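Glucanase (Clostridium thermocellum, PDB 5GXX) hydrolyses cellulose chains, probably by cutting internal beta-1,4-glucosidic bonds, as a family 9 endoglucanase of the cellulosome. Local coordinates at residues D236-A242 with M271-W276; D480-Y486 with Y585-G591; I530-Y534 with A550-I556. The protein carries 1 engineered substitution. One frame throughout, in Å; residues are numbered along the deposited sequence.

Contact 1. Residues D236-A242 with M271-W276; sequences DIEYQWA and MHLDWW
One imidazole and one indole N-H of helix 263-276 reach across to the main-chain carbonyls of Tyr239 and Trp241, and so pin a connection between two helices of the (alpha/alpha)6 barrel, the fold of family 9 glycosyl hydrolases. His272 ND1 donates to Tyr239 O at 2.9 Å, nearly straight at 167°, in both the imidazole plane and the carbonyl plane, on a lone pair; NE2 of the same ring shares a weak hydrogen bond with Glu308. One turn further on, Trp276 NE1 donates to Trp241 O, also at 2.9 Å; here the donor stands well above the carbonyl plane, although the acceptor lies in the indole plane. The two carbonyls flank Gln240, the centre of an inverse gamma turn, whose weak internal bond from Trp241 N is a second one to Tyr239 O. The backbone N-H groups of Tyr239 and Gln240 both go to Gln231 OE1. Gln240 lies across the Trp275 indole, its CA 3.5 Å from the six-membered ring centroid and its amide plane only 9° from the ring plane. That amide is itself held by NE2 donating to Tyr239 OH. Tyr239 meets the five-membered ring of Trp275 offset edge-to-face, its own edge toward the indole face. Over one Tyr239 face lies Met271 in a Met-aromatic contact, with CG 3.6 Å and SD 3.7 Å from the ring centroid; Gln240 CG occupies the opposite face, toward the rim.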
loop_
_atom_site.group_PDB
_atom_site.type_symbol
_atom_site.label_atom_id
_atom_site.label_comp_id
_atom_site.label_asym_id
_atom_site.label_seq_id
_atom_site.Cartn_x
_atom_site.Cartn_y
_atom_site.Cartn_z
ATOM N N ASP A 236 -56.262 28.532 4.405
ATOM C CA ASP A 236 -55.356 29.523 3.837
ATOM C C ASP A 236 -54.267 28.842 3.009
ATOM O O ASP A 236 -53.790 27.763 3.366
ATOM C CB ASP A 236 -54.668 30.319 4.946
ATOM C CG ASP A 236 -55.621 31.193 5.749
ATOM O OD1 ASP A 236 -56.637 31.679 5.210
ATOM O OD2 ASP A 236 -55.308 31.434 6.933
ATOM N N ILE A 237 -53.864 29.503 1.926
ATOM C CA ILE A 237 -52.711 29.080 1.133
ATOM C C ILE A 237 -51.489 29.195 2.041
ATOM O O ILE A 237 -51.395 30.134 2.838
ATOM C CB ILE A 237 -52.580 29.931 -0.150
ATOM C CG1 ILE A 237 -53.756 29.617 -1.094
ATOM C CG2 ILE A 237 -51.250 29.668 -0.859
ATOM C CD1 ILE A 237 -54.045 30.689 -2.111
ATOM N N GLU A 238 -50.574 28.235 1.946
ATOM C CA GLU A 238 -49.384 28.224 2.793
ATOM C C GLU A 238 -48.642 29.565 2.736
ATOM O O GLU A 238 -48.386 30.092 1.652
ATOM C CB GLU A 238 -48.463 27.054 2.425
ATOM C CG GLU A 238 -47.144 27.073 3.212
ATOM C CD GLU A 238 -46.277 25.849 2.972
ATOM O OE1 GLU A 238 -46.483 25.159 1.943
ATOM O OE2 GLU A 238 -45.368 25.602 3.804
ATOM N N TYR A 239 -48.324 30.126 3.906
ATOM C CA TYR A 239 -47.595 31.395 3.952
ATOM C C TYR A 239 -46.369 31.439 4.867
ATOM O O TYR A 239 -45.590 32.388 4.770
ATOM C CB TYR A 239 -48.528 32.552 4.324
ATOM C CG TYR A 239 -49.114 32.476 5.711
ATOM C CD1 TYR A 239 -50.223 31.665 5.973
ATOM C CD2 TYR A 239 -48.567 33.202 6.764
ATOM C CE1 TYR A 239 -50.744 31.574 7.257
ATOM C CE2 TYR A 239 -49.081 33.124 8.046
ATOM C CZ TYR A 239 -50.189 32.318 8.278
ATOM O OH TYR A 239 -50.712 32.232 9.546
ATOM N N GLN A 240 -46.209 30.427 5.721
ATOM C CA GLN A 240 -45.166 30.396 6.755
ATOM C C GLN A 240 -43.888 29.721 6.238
ATOM O O GLN A 240 -43.428 28.701 6.769
ATOM C CB GLN A 240 -45.695 29.710 8.016
ATOM C CG GLN A 240 -46.899 30.392 8.637
ATOM C CD GLN A 240 -47.328 29.752 9.938
ATOM O OE1 GLN A 240 -46.662 28.859 10.474
ATOM N NE2 GLN A 240 -48.460 30.211 10.457
ATOM N N TRP A 241 -43.354 30.282 5.159
ATOM C CA TRP A 241 -42.085 29.847 4.606
ATOM C C TRP A 241 -41.580 31.001 3.734
ATOM O O TRP A 241 -42.179 32.078 3.746
ATOM C CB TRP A 241 -42.239 28.505 3.860
ATOM C CG TRP A 241 -40.934 27.761 3.706
ATOM C CD1 TRP A 241 -40.239 27.559 2.549
ATOM C CD2 TRP A 241 -40.184 27.107 4.742
ATOM N NE1 TRP A 241 -39.102 26.828 2.793
ATOM C CE2 TRP A 241 -39.027 26.564 4.137
ATOM C CE3 TRP A 241 -40.371 26.931 6.121
ATOM C CZ2 TRP A 241 -38.075 25.832 4.857
ATOM C CZ3 TRP A 241 -39.395 26.231 6.846
ATOM C CH2 TRP A 241 -38.261 25.697 6.208
ATOM N N ALA A 242 -40.486 30.782 3.011
ATOM C CA ALA A 242 -39.909 31.751 2.088
ATOM C C ALA A 242 -40.101 31.345 0.635
ATOM O O ALA A 242 -40.023 30.167 0.289
ATOM C CB ALA A 242 -38.412 31.917 2.328
ATOM N N MET A 271 -50.524 38.789 4.746
ATOM C CA MET A 271 -50.425 37.726 5.750
ATOM C C MET A 271 -49.006 37.126 5.760
ATOM O O MET A 271 -48.347 37.003 6.817
ATOM C CB MET A 271 -51.468 36.637 5.456
ATOM C CG MET A 271 -51.456 35.475 6.441
ATOM S SD MET A 271 -52.729 34.253 6.039
ATOM C CE MET A 271 -54.089 35.288 5.496
ATOM N N HIS A 272 -48.513 36.809 4.568
ATOM C CA HIS A 272 -47.185 36.230 4.386
ATOM C C HIS A 272 -46.093 37.186 4.880
ATOM O O HIS A 272 -45.224 36.815 5.699
ATOM C CB HIS A 272 -46.982 35.890 2.900
ATOM C CG HIS A 272 -45.558 35.621 2.507
ATOM N ND1 HIS A 272 -44.861 34.501 2.911
ATOM C CD2 HIS A 272 -44.692 36.345 1.753
ATOM C CE1 HIS A 272 -43.620 34.568 2.453
ATOM N NE2 HIS A 272 -43.496 35.663 1.728
ATOM N N LEU A 273 -46.149 38.431 4.414
ATOM C CA LEU A 273 -45.117 39.381 4.829
ATOM C C LEU A 273 -45.222 39.730 6.312
ATOM O O LEU A 273 -44.200 39.856 6.995
ATOM C CB LEU A 273 -45.076 40.638 3.953
ATOM C CG LEU A 273 -44.604 40.392 2.522
ATOM C CD1 LEU A 273 -44.881 41.610 1.642
ATOM C CD2 LEU A 273 -43.155 39.923 2.423
ATOM N N ASP A 274 -46.450 39.848 6.823
ATOM C CA ASP A 274 -46.605 40.145 8.248
ATOM C C ASP A 274 -45.936 39.051 9.082
ATOM O O ASP A 274 -45.305 39.339 10.090
ATOM C CB ASP A 274 -48.084 40.259 8.629
ATOM C CG ASP A 274 -48.698 41.600 8.235
ATOM O OD1 ASP A 274 -48.005 42.461 7.643
ATOM O OD2 ASP A 274 -49.880 41.782 8.581
ATOM N N TRP A 275 -46.084 37.798 8.662
ATOM C CA TRP A 275 -45.484 36.678 9.376
ATOM C C TRP A 275 -43.969 36.782 9.462
ATOM O O TRP A 275 -43.390 36.305 10.428
ATOM C CB TRP A 275 -45.928 35.346 8.761
ATOM C CG TRP A 275 -45.436 34.106 9.457
ATOM C CD1 TRP A 275 -45.961 33.511 10.569
ATOM C CD2 TRP A 275 -44.295 33.326 9.086
ATOM N NE1 TRP A 275 -45.198 32.412 10.929
ATOM C CE2 TRP A 275 -44.183 32.271 10.018
ATOM C CE3 TRP A 275 -43.364 33.411 8.044
ATOM C CZ2 TRP A 275 -43.186 31.302 9.927
ATOM C CZ3 TRP A 275 -42.377 32.447 7.950
ATOM C CH2 TRP A 275 -42.298 31.405 8.889
ATOM N N TRP A 276 -43.364 37.389 8.450
ATOM C CA TRP A 276 -41.931 37.623 8.399
ATOM C C TRP A 276 -41.462 38.846 9.202
ATOM O O TRP A 276 -40.278 38.933 9.521
ATOM C CB TRP A 276 -41.514 37.768 6.936
ATOM C CG TRP A 276 -41.269 36.438 6.312
ATOM C CD1 TRP A 276 -42.175 35.639 5.652
ATOM C CD2 TRP A 276 -40.035 35.719 6.329
ATOM N NE1 TRP A 276 -41.561 34.468 5.253
ATOM C CE2 TRP A 276 -40.246 34.496 5.661
ATOM C CE3 TRP A 276 -38.752 36.016 6.818
ATOM C CZ2 TRP A 276 -39.221 33.552 5.500
ATOM C CZ3 TRP A 276 -37.735 35.091 6.640
ATOM C CH2 TRP A 276 -37.977 33.867 5.987
#

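Contact 2. Residues D480-Y486 with Y585-G591; sequences DLSYNYY and YMPVFDG
Strands 481-486 and 588-590 run antiparallel, their axes 4.5 Å apart, as neighbours in a five-stranded antiparallel sheet of the C-terminal beta-sandwich. Ser482 and Phe589 form the hydrogen-bonded pair, Ser482 N giving to Phe589 O at 3.0 Å and Phe589 N to Ser482 O at 2.8 Å. Leu481 with Asp590 and Tyr483 with Val588 are the flanking non-hydrogen-bonded pairs. The ladder extends past the short strand at both ends, through Gly591 N to Asp480 O and Asn484 N to Pro587 O. On the face bearing Tyr483 and Val588, Met586 lies alongside the Tyr483 side chain; its last bend (chi3 56°) brings CE to 3.5 Å from Tyr483 CE1, while SD sits at the Tyr485 ring edge as a Met-aromatic contact. The other face is more polar. Asn484 ND2 donates to Tyr486 OH in a straight bond (179°) within the amide plane, and Lys531 of the adjoining strand takes Asn484 OD1 and Ser482 OG and makes a cation-pi contact with Phe589. Asn484 ND2 also comes 3.3 Å from Phe589 CE1, amide and ring planes 31° apart. Beside them, Pro587 CG meets the edge of the Tyr486 ring, 3.6 Å from Tyr486 CE2.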
loop_
_atom_site.group_PDB
_atom_site.type_symbol
_atom_site.label_atom_id
_atom_site.label_comp_id
_atom_site.label_asym_id
_atom_site.label_seq_id
_atom_site.Cartn_x
_atom_site.Cartn_y
_atom_site.Cartn_z
ATOM N N ASP A 480 3.045 18.633 -22.017
ATOM C CA ASP A 480 4.458 18.495 -22.372
ATOM C C ASP A 480 5.351 18.987 -21.238
ATOM O O ASP A 480 6.097 19.947 -21.400
ATOM C CB ASP A 480 4.727 19.249 -23.680
ATOM C CG ASP A 480 3.999 18.632 -24.869
ATOM O OD1 ASP A 480 3.637 17.432 -24.809
ATOM O OD2 ASP A 480 3.796 19.354 -25.877
ATOM N N LEU A 481 5.260 18.330 -20.081
ATOM C CA LEU A 481 6.018 18.764 -18.906
ATOM C C LEU A 481 7.389 18.111 -18.904
ATOM O O LEU A 481 7.509 16.921 -19.199
ATOM C CB LEU A 481 5.298 18.379 -17.612
ATOM C CG LEU A 481 4.172 19.316 -17.174
ATOM C CD1 LEU A 481 3.566 18.713 -15.910
ATOM C CD2 LEU A 481 4.656 20.742 -16.943
ATOM N N SER A 482 8.405 18.878 -18.520
ATOM C CA SER A 482 9.745 18.331 -18.287
ATOM C C SER A 482 10.483 19.174 -17.258
ATOM O O SER A 482 10.102 20.308 -16.950
ATOM C CB SER A 482 10.579 18.210 -19.569
ATOM O OG SER A 482 10.905 19.487 -20.102
ATOM N N TYR A 483 11.543 18.602 -16.707
ATOM C CA TYR A 483 12.447 19.395 -15.900
ATOM C C TYR A 483 13.882 18.949 -16.142
ATOM O O TYR A 483 14.129 17.824 -16.600
ATOM C CB TYR A 483 12.073 19.347 -14.413
ATOM C CG TYR A 483 12.138 17.978 -13.758
ATOM C CD1 TYR A 483 13.351 17.477 -13.290
ATOM C CD2 TYR A 483 10.994 17.205 -13.586
ATOM C CE1 TYR A 483 13.420 16.253 -12.660
ATOM C CE2 TYR A 483 11.049 15.971 -12.941
ATOM C CZ TYR A 483 12.271 15.505 -12.494
ATOM O OH TYR A 483 12.356 14.276 -11.874
ATOM N N ASN A 484 14.823 19.830 -15.825
ATOM C CA ASN A 484 16.235 19.552 -16.068
ATOM C C ASN A 484 17.056 19.491 -14.781
ATOM O O ASN A 484 16.801 20.248 -13.834
ATOM C CB ASN A 484 16.821 20.624 -16.990
ATOM C CG ASN A 484 16.201 20.631 -18.377
ATOM O OD1 ASN A 484 15.517 19.697 -18.792
ATOM N ND2 ASN A 484 16.476 21.699 -19.129
ATOM N N TYR A 485 18.024 18.568 -14.756
ATOM C CA TYR A 485 18.990 18.472 -13.666
ATOM C C TYR A 485 20.381 18.769 -14.237
ATOM O O TYR A 485 20.898 18.001 -15.048
ATOM C CB TYR A 485 18.981 17.070 -13.019
ATOM C CG TYR A 485 19.887 16.990 -11.806
ATOM C CD1 TYR A 485 21.234 16.642 -11.941
ATOM C CD2 TYR A 485 19.401 17.280 -10.529
ATOM C CE1 TYR A 485 22.076 16.605 -10.825
ATOM C CE2 TYR A 485 20.232 17.230 -9.418
ATOM C CZ TYR A 485 21.564 16.897 -9.573
ATOM O OH TYR A 485 22.336 16.874 -8.430
ATOM N N TYR A 486 20.969 19.887 -13.814
ATOM C CA TYR A 486 22.232 20.376 -14.349
ATOM C C TYR A 486 23.426 20.056 -13.458
ATOM O O TYR A 486 23.365 20.209 -12.235
ATOM C CB TYR A 486 22.191 21.900 -14.522
ATOM C CG TYR A 486 21.131 22.428 -15.451
ATOM C CD1 TYR A 486 21.365 22.529 -16.822
ATOM C CD2 TYR A 486 19.913 22.866 -14.953
ATOM C CE1 TYR A 486 20.400 23.033 -17.685
ATOM C CE2 TYR A 486 18.947 23.375 -15.810
ATOM C CZ TYR A 486 19.197 23.451 -17.170
ATOM O OH TYR A 486 18.224 23.957 -18.004
ATOM N N TYR A 585 16.279 25.425 -8.880
ATOM C CA TYR A 585 17.414 25.015 -9.709
ATOM C C TYR A 585 17.224 23.756 -10.566
ATOM O O TYR A 585 18.155 23.321 -11.256
ATOM C CB TYR A 585 18.675 24.918 -8.852
ATOM C CG TYR A 585 18.949 26.150 -8.025
ATOM C CD1 TYR A 585 19.425 27.316 -8.621
ATOM C CD2 TYR A 585 18.754 26.143 -6.647
ATOM C CE1 TYR A 585 19.694 28.453 -7.868
ATOM C CE2 TYR A 585 19.026 27.271 -5.886
ATOM C CZ TYR A 585 19.489 28.418 -6.503
ATOM O OH TYR A 585 19.756 29.535 -5.742
ATOM N N MET A 586 16.029 23.175 -10.503
ATOM C CA MET A 586 15.599 22.134 -11.437
ATOM C C MET A 586 14.395 22.685 -12.207
ATOM O O MET A 586 13.239 22.377 -11.910
ATOM C CB MET A 586 15.289 20.815 -10.719
ATOM C CG MET A 586 16.499 20.213 -9.981
ATOM S SD MET A 586 16.177 18.718 -9.005
ATOM C CE MET A 586 15.468 17.654 -10.261
ATOM N N PRO A 587 14.681 23.537 -13.204
ATOM C CA PRO A 587 13.599 24.275 -13.859
ATOM C C PRO A 587 12.617 23.373 -14.597
ATOM O O PRO A 587 12.987 22.321 -15.121
ATOM C CB PRO A 587 14.344 25.204 -14.822
ATOM C CG PRO A 587 15.626 24.476 -15.121
ATOM C CD PRO A 587 15.991 23.848 -13.805
ATOM N N VAL A 588 11.360 23.810 -14.612
ATOM C CA VAL A 588 10.269 23.100 -15.264
ATOM C C VAL A 588 9.931 23.811 -16.564
ATOM O O VAL A 588 9.945 25.051 -16.615
ATOM C CB VAL A 588 9.039 23.088 -14.344
ATOM C CG1 VAL A 588 7.860 22.396 -15.029
ATOM C CG2 VAL A 588 9.368 22.426 -12.992
ATOM N N PHE A 589 9.619 23.009 -17.579
ATOM C CA PHE A 589 9.283 23.449 -18.939
ATOM C C PHE A 589 7.941 22.877 -19.416
ATOM O O PHE A 589 7.582 21.732 -19.122
ATOM C CB PHE A 589 10.398 23.048 -19.926
ATOM C CG PHE A 589 11.752 23.599 -19.579
ATOM C CD1 PHE A 589 12.554 22.989 -18.620
ATOM C CD2 PHE A 589 12.231 24.721 -20.244
ATOM C CE1 PHE A 589 13.799 23.518 -18.300
ATOM C CE2 PHE A 589 13.480 25.245 -19.942
ATOM C CZ PHE A 589 14.265 24.647 -18.974
ATOM N N ASP A 590 7.190 23.712 -20.132
ATOM C CA ASP A 590 6.032 23.293 -20.899
ATOM C C ASP A 590 6.511 23.390 -22.336
ATOM O O ASP A 590 6.753 24.500 -22.819
ATOM C CB ASP A 590 4.904 24.299 -20.648
ATOM C CG ASP A 590 3.650 24.013 -21.466
ATOM O OD1 ASP A 590 3.658 23.146 -22.368
ATOM O OD2 ASP A 590 2.622 24.669 -21.184
ATOM N N GLY A 591 6.690 22.248 -22.992
ATOM C CA GLY A 591 7.403 22.203 -24.269
ATOM C C GLY A 591 8.775 22.834 -24.084
ATOM O O GLY A 591 9.498 22.485 -23.145
HETATM O O HOH W 1 8.940 20.265 -21.648
HETATM O O HOH W 2 1.970 21.135 -23.146
#

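Contact 3. Residues I530-Y534 with A550-I556; sequences IKISY and AELQFRI
Face-to-face packing of two beta-sheets, with no direct hydrogen bond between the segments, joins strand 530-534 to strand 550-556 inside the C-terminal module. The strand axes pass 10.4 Å apart, a separation that leaves room for the side chains to meet between them. Alternate residues point inward: Ile530, Ile532 and Tyr534 from one strand, Ala550, Leu552, Phe554 and Ile556 from the other. Ile530 CG1 stands between its backbone N and carbonyl carbon (chi1 59°), and the chain runs on to its terminal methyl: Ile530 CD1 lies 3.8 Å from Phe554 CD1 and also meets the end of Ile556. Ile532 and Leu552 cross at a slant, the Leu552 CD2 methyl lying 3.7 Å from Ile532 CG2. Toward the other end Tyr534 places its hydroxyl end beside the Ala550 methyl, Tyr534 CZ to Ala550 CB 3.7 Å. Its OH bonds to two waters in the ring plane, which donate in turn to Ala550 O and Glu551 O and so bridge the sheets. Met513 packs on both Tyr534 and Ala550. An apolar layer between two antiparallel sheets, built from every second residue of each strand, is the hallmark of a beta-sandwich, consistent with a cellulose-binding type of module.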
loop_
_atom_site.group_PDB
_atom_site.type_symbol
_atom_site.label_atom_id
_atom_site.label_comp_id
_atom_site.label_asym_id
_atom_site.label_seq_id
_atom_site.Cartn_x
_atom_site.Cartn_y
_atom_site.Cartn_z
ATOM N N ILE A 530 20.523 16.330 -17.648
ATOM C CA ILE A 530 19.517 15.384 -18.112
ATOM C C ILE A 530 18.177 16.092 -18.012
ATOM O O ILE A 530 17.976 16.966 -17.154
ATOM C CB ILE A 530 19.510 14.042 -17.335
ATOM C CG1 ILE A 530 19.255 14.250 -15.837
ATOM C CG2 ILE A 530 20.810 13.289 -17.615
ATOM C CD1 ILE A 530 19.014 12.956 -15.035
ATOM N N LYS A 531 17.304 15.740 -18.945
ATOM C CA LYS A 531 15.932 16.210 -18.925
ATOM C C LYS A 531 15.074 14.998 -18.593
ATOM O O LYS A 531 15.228 13.939 -19.205
ATOM C CB LYS A 531 15.518 16.747 -20.295
ATOM C CG LYS A 531 14.042 17.147 -20.342
ATOM C CD LYS A 531 13.667 17.752 -21.688
ATOM C CE LYS A 531 14.180 19.179 -21.852
ATOM N NZ LYS A 531 13.726 20.084 -20.752
ATOM N N ILE A 532 14.153 15.198 -17.655
ATOM C CA ILE A 532 13.138 14.218 -17.271
ATOM C C ILE A 532 11.839 14.711 -17.901
ATOM O O ILE A 532 11.398 15.816 -17.584
ATOM C CB ILE A 532 12.993 14.153 -15.723
ATOM C CG1 ILE A 532 14.229 13.572 -15.003
ATOM C CG2 ILE A 532 11.801 13.308 -15.333
ATOM C CD1 ILE A 532 15.523 14.353 -15.160
ATOM N N SER A 533 11.257 13.927 -18.809
ATOM C CA SER A 533 10.041 14.312 -19.535
ATOM C C SER A 533 8.874 13.382 -19.216
ATOM O O SER A 533 9.026 12.158 -19.278
ATOM C CB SER A 533 10.281 14.267 -21.053
ATOM O OG SER A 533 11.283 15.201 -21.425
ATOM N N TYR A 534 7.705 13.937 -18.906
ATOM C CA TYR A 534 6.496 13.139 -18.723
ATOM C C TYR A 534 5.695 13.282 -19.993
ATOM O O TYR A 534 5.309 14.394 -20.372
ATOM C CB TYR A 534 5.689 13.581 -17.504
ATOM C CG TYR A 534 6.398 13.139 -16.252
ATOM C CD1 TYR A 534 6.207 11.856 -15.748
ATOM C CD2 TYR A 534 7.303 13.979 -15.610
ATOM C CE1 TYR A 534 6.883 11.433 -14.609
ATOM C CE2 TYR A 534 7.987 13.569 -14.470
ATOM C CZ TYR A 534 7.778 12.289 -13.983
ATOM O OH TYR A 534 8.442 11.880 -12.847
ATOM N N ALA A 550 4.424 13.780 -9.620
ATOM C CA ALA A 550 5.032 12.509 -9.998
ATOM C C ALA A 550 6.435 12.356 -9.405
ATOM O O ALA A 550 7.281 13.252 -9.557
ATOM C CB ALA A 550 5.060 12.397 -11.511
ATOM N N GLU A 551 6.665 11.236 -8.713
ATOM C CA GLU A 551 7.938 10.939 -8.064
ATOM C C GLU A 551 8.832 10.089 -8.949
ATOM O O GLU A 551 8.385 9.090 -9.518
ATOM C CB GLU A 551 7.726 10.258 -6.711
ATOM C CG GLU A 551 9.035 9.886 -6.017
ATOM C CD GLU A 551 8.844 9.344 -4.610
ATOM O OE1 GLU A 551 7.770 9.550 -4.004
ATOM O OE2 GLU A 551 9.787 8.706 -4.098
ATOM N N LEU A 552 10.079 10.532 -9.080
ATOM C CA LEU A 552 11.136 9.753 -9.725
ATOM C C LEU A 552 12.368 9.770 -8.815
ATOM O O LEU A 552 12.689 10.804 -8.215
ATOM C CB LEU A 552 11.483 10.402 -11.073
ATOM C CG LEU A 552 12.548 9.703 -11.930
ATOM C CD1 LEU A 552 12.080 8.357 -12.416
ATOM C CD2 LEU A 552 12.887 10.580 -13.133
ATOM N N GLN A 553 13.058 8.634 -8.713
ATOM C CA GLN A 553 14.359 8.582 -8.049
ATOM C C GLN A 553 15.350 8.211 -9.130
ATOM O O GLN A 553 15.247 7.149 -9.741
ATOM C CB GLN A 553 14.385 7.570 -6.898
ATOM C CG GLN A 553 13.567 8.023 -5.689
ATOM C CD GLN A 553 13.253 6.910 -4.717
ATOM O OE1 GLN A 553 14.043 5.981 -4.540
ATOM N NE2 GLN A 553 12.101 7.012 -4.059
ATOM N N PHE A 554 16.289 9.109 -9.400
ATOM C CA PHE A 554 17.293 8.826 -10.415
ATOM C C PHE A 554 18.682 8.945 -9.823
ATOM O O PHE A 554 18.908 9.709 -8.881
ATOM C CB PHE A 554 17.108 9.708 -11.656
ATOM C CG PHE A 554 17.188 11.191 -11.395
ATOM C CD1 PHE A 554 18.401 11.855 -11.440
ATOM C CD2 PHE A 554 16.035 11.929 -11.151
ATOM C CE1 PHE A 554 18.479 13.225 -11.239
ATOM C CE2 PHE A 554 16.098 13.300 -10.933
ATOM C CZ PHE A 554 17.317 13.956 -10.978
ATOM N N ARG A 555 19.585 8.142 -10.373
ATOM C CA ARG A 555 20.977 8.127 -9.943
ATOM C C ARG A 555 21.872 8.463 -11.130
ATOM O O ARG A 555 21.669 7.940 -12.234
ATOM C CB ARG A 555 21.314 6.735 -9.395
ATOM C CG ARG A 555 22.734 6.586 -8.861
ATOM C CD ARG A 555 23.043 5.154 -8.398
ATOM N NE ARG A 555 22.202 4.780 -7.265
ATOM C CZ ARG A 555 22.426 3.740 -6.466
ATOM N NH1 ARG A 555 23.483 2.966 -6.653
ATOM N NH2 ARG A 555 21.596 3.491 -5.459
ATOM N N ILE A 556 22.848 9.338 -10.895
ATOM C CA ILE A 556 23.873 9.675 -11.881
ATOM C C ILE A 556 25.197 9.258 -11.246
ATOM O O ILE A 556 25.555 9.752 -10.183
ATOM C CB ILE A 556 23.816 11.180 -12.210
ATOM C CG1 ILE A 556 22.408 11.569 -12.680
ATOM C CG2 ILE A 556 24.877 11.551 -13.251
ATOM C CD1 ILE A 556 22.063 13.046 -12.504
HETATM O O HOH W 3 9.841 13.542 -11.113
HETATM O O HOH W 4 7.791 9.503 -12.092
#

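How the contacts relate
From the N terminus, contact 1 comes first: 236-242 and 271-276 close a short, largely helical loop in the family 9 catalytic module. Far along the chain, on the other side of its centre, contact 2 opens at 480-486 and closes only at 585-591, spanning much of the C-terminal module. Contact 3 opens and closes within that long loop, pairing 530-534 with 550-556. Strands 481-488 and 527-534 are neighbours in one sheet, so contact 2 works within that sheet while contact 3 ties it to the opposing one; their centres are about 10 Å apart. Contact 1 lies with its nearest atoms about 46 Å from contact 3 and touches neither.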